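Local coordinates for ATP12 ATPase (Paracoccus denitrificans, PDB 2R31), which probably acts as an ATP12-family chaperone in the assembly of F1-ATPase, where relatives bind the free alpha subunit before it joins the complex, at residues G23-L28 with P45-A50; S103-A108 with L135-G140. All blocks are in the same frame, centred on the assembly; numbering follows the deposited sequence. Where two conformers were deposited one is given.

Contact 1. Residues G23-L28 with P45-A50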
ATOM      1  N   GLY A  23     -13.165 -18.518  11.231  1.00 11.12           N
ATOM      2  CA  GLY A  23     -13.030 -17.237  10.585  1.00 11.68           C
ATOM      3  C   GLY A  23     -11.687 -16.878  10.055  1.00 11.98           C
ATOM      4  O   GLY A  23     -11.485 -15.812   9.438  1.00 14.76           O
ATOM      5  N   GLY A  24     -10.703 -17.731  10.271  1.00 10.31           N
ATOM      6  CA  GLY A  24      -9.332 -17.489   9.847  1.00 10.30           C
ATOM      7  C   GLY A  24      -8.355 -17.889  10.926  1.00  9.09           C
ATOM      8  O   GLY A  24      -8.693 -18.427  11.983  1.00  9.10           O
ATOM      9  N   TRP A  25      -7.069 -17.633  10.667  1.00  8.82           N
ATOM     10  CA  TRP A  25      -6.018 -17.937  11.623  1.00  8.12           C
ATOM     11  C   TRP A  25      -6.023 -16.917  12.761  1.00  8.07           C
ATOM     12  O   TRP A  25      -6.145 -15.710  12.532  1.00  8.46           O
ATOM     13  CB  TRP A  25      -4.630 -17.935  10.974  1.00  9.51           C
ATOM     14  CG  TRP A  25      -4.405 -19.079  10.041  1.00 12.43           C
ATOM     15  CD1 TRP A  25      -4.741 -19.161   8.707  1.00 15.53           C
ATOM     16  CD2 TRP A  25      -3.808 -20.328  10.381  1.00 14.74           C
ATOM     17  NE1 TRP A  25      -4.365 -20.373   8.209  1.00 19.33           N
ATOM     18  CE2 TRP A  25      -3.808 -21.111   9.222  1.00 17.76           C
ATOM     19  CE3 TRP A  25      -3.308 -20.860  11.555  1.00 16.94           C
ATOM     20  CZ2 TRP A  25      -3.288 -22.419   9.186  1.00 20.88           C
ATOM     21  CZ3 TRP A  25      -2.787 -22.136  11.534  1.00 19.10           C
ATOM     22  CH2 TRP A  25      -2.784 -22.910  10.356  1.00 21.71           C
ATOM     23  N   ALA A  26      -5.843 -17.429  13.962  1.00  9.15           N
ATOM     24  CA  ALA A  26      -5.647 -16.632  15.170  1.00  8.58           C
ATOM     25  C   ALA A  26      -4.175 -16.706  15.575  1.00  7.76           C
ATOM     26  O   ALA A  26      -3.468 -17.690  15.330  1.00  8.87           O
ATOM     27  CB  ALA A  26      -6.502 -17.162  16.298  1.00  9.59           C
ATOM     28  N   VAL A  27      -3.737 -15.624  16.238  1.00  7.94           N
ATOM     29  CA  VAL A  27      -2.419 -15.564  16.870  1.00  7.46           C
ATOM     30  C   VAL A  27      -2.634 -15.618  18.366  1.00  8.18           C
ATOM     31  O   VAL A  27      -3.421 -14.812  18.883  1.00  9.67           O
ATOM     32  CB  VAL A  27      -1.677 -14.276  16.464  1.00  8.13           C
ATOM     33  CG1 VAL A  27      -0.343 -14.128  17.230  1.00  8.96           C
ATOM     34  CG2 VAL A  27      -1.413 -14.288  14.955  1.00  9.18           C
ATOM     35  N   LEU A  28      -1.997 -16.568  19.032  1.00  8.95           N
ATOM     36  CA  LEU A  28      -2.220 -16.862  20.437  1.00  9.70           C
ATOM     37  C   LEU A  28      -1.079 -16.358  21.290  1.00  9.43           C
ATOM     38  O   LEU A  28       0.078 -16.690  21.070  1.00 11.49           O
ATOM     39  CB  LEU A  28      -2.321 -18.393  20.630  1.00 10.98           C
ATOM     40  CG  LEU A  28      -3.294 -19.165  19.737  1.00 12.66           C
ATOM     41  CD1 LEU A  28      -3.216 -20.671  20.012  1.00 17.17           C
ATOM     42  CD2 LEU A  28      -4.650 -18.589  19.989  1.00 16.08           C
ATOM     43  N   PRO A  45      -6.172 -14.293   6.937  1.00  7.42           N
ATOM     44  CA  PRO A  45      -6.556 -15.161   5.799  1.00  7.70           C
ATOM     45  C   PRO A  45      -5.585 -16.276   5.504  1.00  7.80           C
ATOM     46  O   PRO A  45      -5.968 -17.224   4.797  1.00 10.23           O
ATOM     47  CB  PRO A  45      -6.644 -14.192   4.618  1.00  8.92           C
ATOM     48  CG  PRO A  45      -5.708 -13.089   5.006  1.00  9.28           C
ATOM     49  CD  PRO A  45      -5.922 -12.917   6.473  1.00  7.56           C
ATOM     50  N   THR A  46      -4.335 -16.188   5.945  0.92  7.40           N
ATOM     51  CA  THR A  46      -3.290 -17.147   5.565  0.92  7.48           C
ATOM     52  C   THR A  46      -2.459 -17.532   6.773  0.92  6.92           C
ATOM     53  O   THR A  46      -2.209 -16.752   7.684  0.92  8.05           O
ATOM     54  CB  THR A  46      -2.360 -16.615   4.452  0.92  7.48           C
ATOM     55  OG1 THR A  46      -1.664 -15.486   5.033  0.92  7.83           O
ATOM     56  CG2 THR A  46      -3.103 -16.161   3.222  0.92  7.94           C
ATOM     57  N   GLU A  47      -1.908 -18.751   6.679  1.00  7.64           N
ATOM     58  CA  GLU A  47      -0.926 -19.229   7.636  1.00  8.08           C
ATOM     59  C   GLU A  47       0.311 -18.336   7.574  1.00  7.11           C
ATOM     60  O   GLU A  47       0.902 -18.012   8.613  1.00  8.11           O
ATOM     61  CB  GLU A  47      -0.549 -20.686   7.361  1.00  9.59           C
ATOM     62  CG  GLU A  47       0.346 -21.252   8.457  1.00 11.12           C
ATOM     63  CD  GLU A  47       1.108 -22.507   8.088  1.00 17.48           C
ATOM     64  OE1 GLU A  47       1.182 -22.814   6.859  1.00 30.21           O
ATOM     65  OE2 GLU A  47       1.666 -23.176   8.955  1.00 19.68           O
ATOM     66  N   ALA A  48       0.743 -17.934   6.386  1.00  7.68           N
ATOM     67  CA  ALA A  48       1.983 -17.158   6.252  1.00  7.60           C
ATOM     68  C   ALA A  48       1.856 -15.845   7.000  1.00  6.77           C
ATOM     69  O   ALA A  48       2.802 -15.429   7.686  1.00  7.40           O
ATOM     70  CB  ALA A  48       2.295 -16.892   4.795  1.00  8.66           C
ATOM     71  N   LEU A  49       0.714 -15.148   6.883  1.00  6.76           N
ATOM     72  CA  LEU A  49       0.558 -13.920   7.619  1.00  6.35           C
ATOM     73  C   LEU A  49       0.484 -14.191   9.129  1.00  5.83           C
ATOM     74  O   LEU A  49       1.076 -13.447   9.927  1.00  6.69           O
ATOM     75  CB  LEU A  49      -0.676 -13.120   7.174  1.00  6.35           C
ATOM     76  CG  LEU A  49      -0.876 -11.821   7.907  1.00  6.63           C
ATOM     77  CD1 LEU A  49       0.270 -10.842   7.698  1.00  7.09           C
ATOM     78  CD2 LEU A  49      -2.178 -11.135   7.538  1.00  7.96           C
ATOM     79  N   ALA A  50      -0.222 -15.236   9.534  1.00  6.40           N
ATOM     80  CA  ALA A  50      -0.286 -15.572  10.968  1.00  6.63           C
ATOM     81  C   ALA A  50       1.076 -15.841  11.531  1.00  6.42           C
ATOM     82  O   ALA A  50       1.407 -15.366  12.627  1.00  7.24           O
ATOM     83  CB  ALA A  50      -1.224 -16.755  11.182  1.00  7.67           C
TER
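Thr46 OG1, on a residue whose backbone atom Thr46 C lies 3.4 Å from Trp25 CD1, is held in the modelled conformer by two groups. It accepts the amide of Leu49 (Leu49 N to Thr46 OG1 3.0 Å, N-H...O angle 161°) and is hydrogen-bonded to the carbonyl of Leu236. Thr46 sits at the N-cap position, and the bond from Leu49 N is a capping bond at the start of the helix that begins at Glu47; the first turn is completed by the Ala50 N to Thr46 O bond of 3.1 Å. This is consistent with a well-ordered helix start under Trp25.

No hydrogen bond crosses between 23-28 and 45-50, so the evidence for the contact is packing. The Trp25 indole carries most of it: with CG anti to the carbonyl carbon (chi1 -70°), the ring reaches from the strand across to the start of the helix. One ring face lies against Glu47: its backbone N and CA sit over the pyrrole side, and its side chain continues across the benzo ring. Glu47 CG stands 4.1 Å from the centroid of the six-membered ring and 21° off its normal, which identifies a CH-pi contact. The nearness of Trp25 NE1 to Glu47 N, 3.3 Å, is contact alone, since both are donors. At the root of the side chain, the Ala50 CB methyl approaches Trp25 CB to 3.6 Å, and further along the strand Val27 CG2 reaches Ala50 O at 3.8 Å.

The contact therefore lays the central strand 24-29 of an antiparallel three-stranded sheet against the N-terminal turn of helix 47-58. Trp25 also touches Ile18 and Lys20 of strand 16-21, while Val27 is backbone-bonded to Leu34. From the helix, Leu49 packs on Phe164 of helix 163-174 and Phe233 of helix 214-236.

Contact 2. Residues S103-A108 with L135-G140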
ATOM      1  N   SER A 103      -0.808  10.225 -15.399  1.00  8.51           N
ATOM      2  CA  SER A 103      -1.555  10.960 -16.442  1.00 10.24           C
ATOM      3  C   SER A 103      -1.208  12.428 -16.481  1.00 10.40           C
ATOM      4  O   SER A 103      -1.423  13.060 -17.519  1.00 12.71           O
ATOM      5  CB  SER A 103      -3.077  10.890 -16.196  1.00 11.47           C
ATOM      6  OG  SER A 103      -3.598   9.614 -16.442  1.00 13.66           O
ATOM      7  N   TYR A 104      -0.700  13.014 -15.422  1.00 11.75           N
ATOM      8  CA  TYR A 104      -0.588  14.482 -15.285  1.00 12.81           C
ATOM      9  C   TYR A 104       0.858  14.890 -15.486  1.00 13.50           C
ATOM     10  O   TYR A 104       1.639  15.038 -14.515  1.00 18.74           O
ATOM     11  CB  TYR A 104      -1.232  14.953 -13.927  1.00 15.27           C
ATOM     12  CG  TYR A 104      -2.715  14.841 -14.190  1.00 13.45           C
ATOM     13  CD1 TYR A 104      -3.371  15.880 -14.853  1.00 16.39           C
ATOM     14  CD2 TYR A 104      -3.453  13.743 -13.847  1.00 15.98           C
ATOM     15  CE1 TYR A 104      -4.719  15.830 -15.146  1.00 16.62           C
ATOM     16  CE2 TYR A 104      -4.790  13.655 -14.122  1.00 16.23           C
ATOM     17  CZ  TYR A 104      -5.435  14.704 -14.769  1.00 16.08           C
ATOM     18  OH  TYR A 104      -6.798  14.629 -15.057  1.00 17.25           O
ATOM     19  N   ARG A 105       1.263  15.072 -16.726  1.00 14.34           N
ATOM     20  CA  ARG A 105       2.669  15.358 -17.102  1.00 16.00           C
ATOM     21  C   ARG A 105       2.947  16.827 -16.936  1.00 15.41           C
ATOM     22  O   ARG A 105       2.021  17.661 -16.960  1.00 14.33           O
ATOM     23  CB  ARG A 105       2.908  14.916 -18.567  1.00 16.68           C
ATOM     24  CG  ARG A 105       2.534  13.508 -18.981  1.00 14.33           C
ATOM     25  CD  ARG A 105       3.315  12.449 -18.297  1.00 11.70           C
ATOM     26  NE  ARG A 105       2.891  11.062 -18.390  1.00 10.65           N
ATOM     27  CZ  ARG A 105       3.303  10.184 -19.296  1.00 10.62           C
ATOM     28  NH1 ARG A 105       4.157  10.565 -20.231  1.00 11.74           N
ATOM     29  NH2 ARG A 105       2.836   8.930 -19.219  1.00 10.83           N
ATOM     30  N   ALA A 106       4.205  17.180 -16.753  1.00 16.90           N
ATOM     31  CA  ALA A 106       4.633  18.564 -16.954  1.00 15.37           C
ATOM     32  C   ALA A 106       4.415  19.032 -18.384  1.00 16.13           C
ATOM     33  O   ALA A 106       4.401  18.314 -19.395  1.00 17.35           O
ATOM     34  CB  ALA A 106       6.102  18.655 -16.582  1.00 19.59           C
ATOM     35  N   ASP A 107       4.355  20.305 -18.527  1.00 15.91           N
ATOM     36  CA  ASP A 107       4.487  20.808 -19.893  1.00 18.05           C
ATOM     37  C   ASP A 107       5.852  21.470 -20.127  1.00 17.57           C
ATOM     38  O   ASP A 107       6.040  21.926 -21.245  1.00 19.60           O
ATOM     39  CB  ASP A 107       3.264  21.659 -20.227  1.00 20.07           C
ATOM     40  CG  ASP A 107       3.204  22.955 -19.470  1.00 20.86           C
ATOM     41  OD1 ASP A 107       4.115  23.259 -18.698  1.00 24.29           O
ATOM     42  OD2 ASP A 107       2.180  23.611 -19.663  1.00 24.15           O
ATOM     43  N   ALA A 108       6.719  21.513 -19.139  1.00 16.88           N
ATOM     44  CA  ALA A 108       8.028  22.096 -19.228  1.00 16.29           C
ATOM     45  C   ALA A 108       8.796  21.800 -17.963  1.00 14.84           C
ATOM     46  O   ALA A 108       8.204  21.541 -16.914  1.00 16.81           O
ATOM     47  CB  ALA A 108       7.940  23.614 -19.333  1.00 21.27           C
ATOM     48  N   LEU A 135      -5.015   4.620 -20.130  1.00 10.71           N
ATOM     49  CA  LEU A 135      -5.251   5.969 -19.635  1.00 10.97           C
ATOM     50  C   LEU A 135      -4.782   6.996 -20.655  1.00 11.66           C
ATOM     51  O   LEU A 135      -3.804   6.815 -21.341  1.00 16.83           O
ATOM     52  CB  LEU A 135      -4.462   6.255 -18.362  1.00 13.00           C
ATOM     53  CG  LEU A 135      -4.919   5.535 -17.115  1.00 15.11           C
ATOM     54  CD1 LEU A 135      -4.077   5.958 -15.931  1.00 21.36           C
ATOM     55  CD2 LEU A 135      -6.414   5.831 -16.825  1.00 14.61           C
ATOM     56  N   ARG A 136      -5.512   8.103 -20.650  1.00 10.76           N
ATOM     57  CA  ARG A 136      -5.113   9.288 -21.384  1.00 12.29           C
ATOM     58  C   ARG A 136      -4.172  10.102 -20.517  1.00 11.58           C
ATOM     59  O   ARG A 136      -4.341  10.148 -19.281  1.00 14.87           O
ATOM     60  CB  ARG A 136      -6.359  10.073 -21.761  1.00 13.13           C
ATOM     61  CG  ARG A 136      -7.358   9.320 -22.683  1.00 15.15           C
ATOM     62  CD  ARG A 136      -8.651  10.091 -22.821  1.00 15.45           C
ATOM     63  NE  ARG A 136      -9.592   9.352 -23.686  1.00 17.66           N
ATOM     64  CZ  ARG A 136     -10.903   9.586 -23.664  1.00 16.93           C
ATOM     65  NH1 ARG A 136     -11.390  10.515 -22.828  1.00 19.52           N
ATOM     66  NH2 ARG A 136     -11.708   8.907 -24.470  1.00 20.82           N
ATOM     67  N   ILE A 137      -3.196  10.719 -21.175  1.00 11.61           N
ATOM     68  CA  ILE A 137      -2.254  11.629 -20.498  1.00 11.13           C
ATOM     69  C   ILE A 137      -2.487  13.062 -20.960  1.00 10.20           C
ATOM     70  O   ILE A 137      -3.117  13.322 -21.968  1.00 12.95           O
ATOM     71  CB  ILE A 137      -0.785  11.186 -20.631  1.00 13.65           C
ATOM     72  CG1 ILE A 137      -0.273  11.561 -22.030  1.00 16.09           C
ATOM     73  CG2 ILE A 137      -0.627   9.710 -20.248  1.00 17.26           C
ATOM     74  CD1 ILE A 137       1.211  11.345 -22.266  1.00 21.17           C
ATOM     75  N   THR A 138      -1.995  13.989 -20.176  1.00 10.23           N
ATOM     76  CA  THR A 138      -2.013  15.388 -20.537  1.00 10.56           C
ATOM     77  C   THR A 138      -0.816  16.053 -19.944  1.00 11.60           C
ATOM     78  O   THR A 138      -0.088  15.448 -19.143  1.00 12.11           O
ATOM     79  CB  THR A 138      -3.349  16.053 -20.072  1.00 11.34           C
ATOM     80  OG1 THR A 138      -3.407  17.326 -20.735  1.00 12.55           O
ATOM     81  CG2 THR A 138      -3.477  16.158 -18.557  1.00 12.45           C
ATOM     82  N   HIS A 139      -0.625  17.331 -20.256  0.69 11.69           N
ATOM     83  CA  HIS A 139       0.500  18.181 -19.986  0.69 12.42           C
ATOM     84  C   HIS A 139       0.007  19.484 -19.333  0.69 11.33           C
ATOM     85  O   HIS A 139      -0.885  20.203 -19.789  0.69 11.85           O
ATOM     86  CB  HIS A 139       1.373  18.424 -21.225  0.69 13.02           C
ATOM     87  CG  HIS A 139       1.768  17.178 -21.934  0.69 12.61           C
ATOM     88  ND1 HIS A 139       0.950  16.537 -22.831  0.69 12.76           N
ATOM     89  CD2 HIS A 139       2.878  16.412 -21.878  0.69 13.26           C
ATOM     90  CE1 HIS A 139       1.532  15.450 -23.299  0.69 14.03           C
ATOM     91  NE2 HIS A 139       2.718  15.321 -22.762  0.69 14.33           N
ATOM     92  N   GLY A 140       0.725  19.795 -18.237  1.00 11.61           N
ATOM     93  CA  GLY A 140       0.355  21.062 -17.607  1.00 11.74           C
ATOM     94  C   GLY A 140      -1.094  21.155 -17.244  1.00 10.63           C
ATOM     95  O   GLY A 140      -1.684  20.176 -16.760  1.00 12.04           O
TER
HETATM   96  O   HOH W   1      -0.644  17.787 -15.912  1.00 16.66           O
HETATM   97  O   HOH W   2       0.026  22.756 -20.884  1.00 19.12           O
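Tyr104 with Thr138 and Arg105 with His139 form two parallel beta bridges. Thr138 uses both backbone polar atoms: Thr138 N donates to Ser103 O (2.9 Å, N-H...O 161°) and Thr138 O accepts from Arg105 N (2.8 Å). Arg105 O then takes Gly140 N at 2.8 Å and also a water that donates to Gly140 O. Gly140 has positive phi, and a beta carbon there would clash with Asp107 OD2. Before the bridges, Ser103 OG donates to Arg136 O over 3.0 Å.

Tyr104 and Thr138 share one sheet face, where Tyr104 CE1 meets Thr138 CG2 at 3.6 Å. Arg105 and His139 share the other, with Arg105 CB 3.6 Å from His139 CD2. Arg105 bends at chi2 (-64°), which carries its guanidinium back toward Ile137; Ile137 CD1 lies over one guanidinium face, 3.7 Å from Arg105 NH1. Arg105 NH1 is salt-bridged to Asp121 of helix 110-130, and its NE donates to Leu102 O, which probably balances the charge of this buried side chain and limits its rotation. A methionine in place of Arg105 would probably leave the Asp121 carboxylate without its charged mate and the Leu102 carbonyl without its donor.

At the far end a second water joins Asp107 OD2 to His139 O. Helix 110-130 connects the two strands in sequence, and Arg105 packs on its Trp120 and Ile124; strand 104-105, helix 110-130 and strand 138-139 thus make a beta-alpha-beta unit with parallel strands.

How the contacts relate
Along the chain the contacts come in series, 23-28 with 45-50 complete before 103-108 begins, and the two lie on opposite sides of the chain's centre. Their centres are 44 Å apart and their nearest atoms about 28 Å apart, so neither touches the other. They share no sheet: contact 1 packs strand 24-29 of the antiparallel sheet (16-21, 24-29, 32-33) against helix 47-58, whereas contact 2 is itself the two-stranded parallel one. Helix far outweighs strand in this chain, so the two contacts involve small beta elements at separate ends of a mainly helical protein, with helices 70-82 and 86-95 coming between them in sequence.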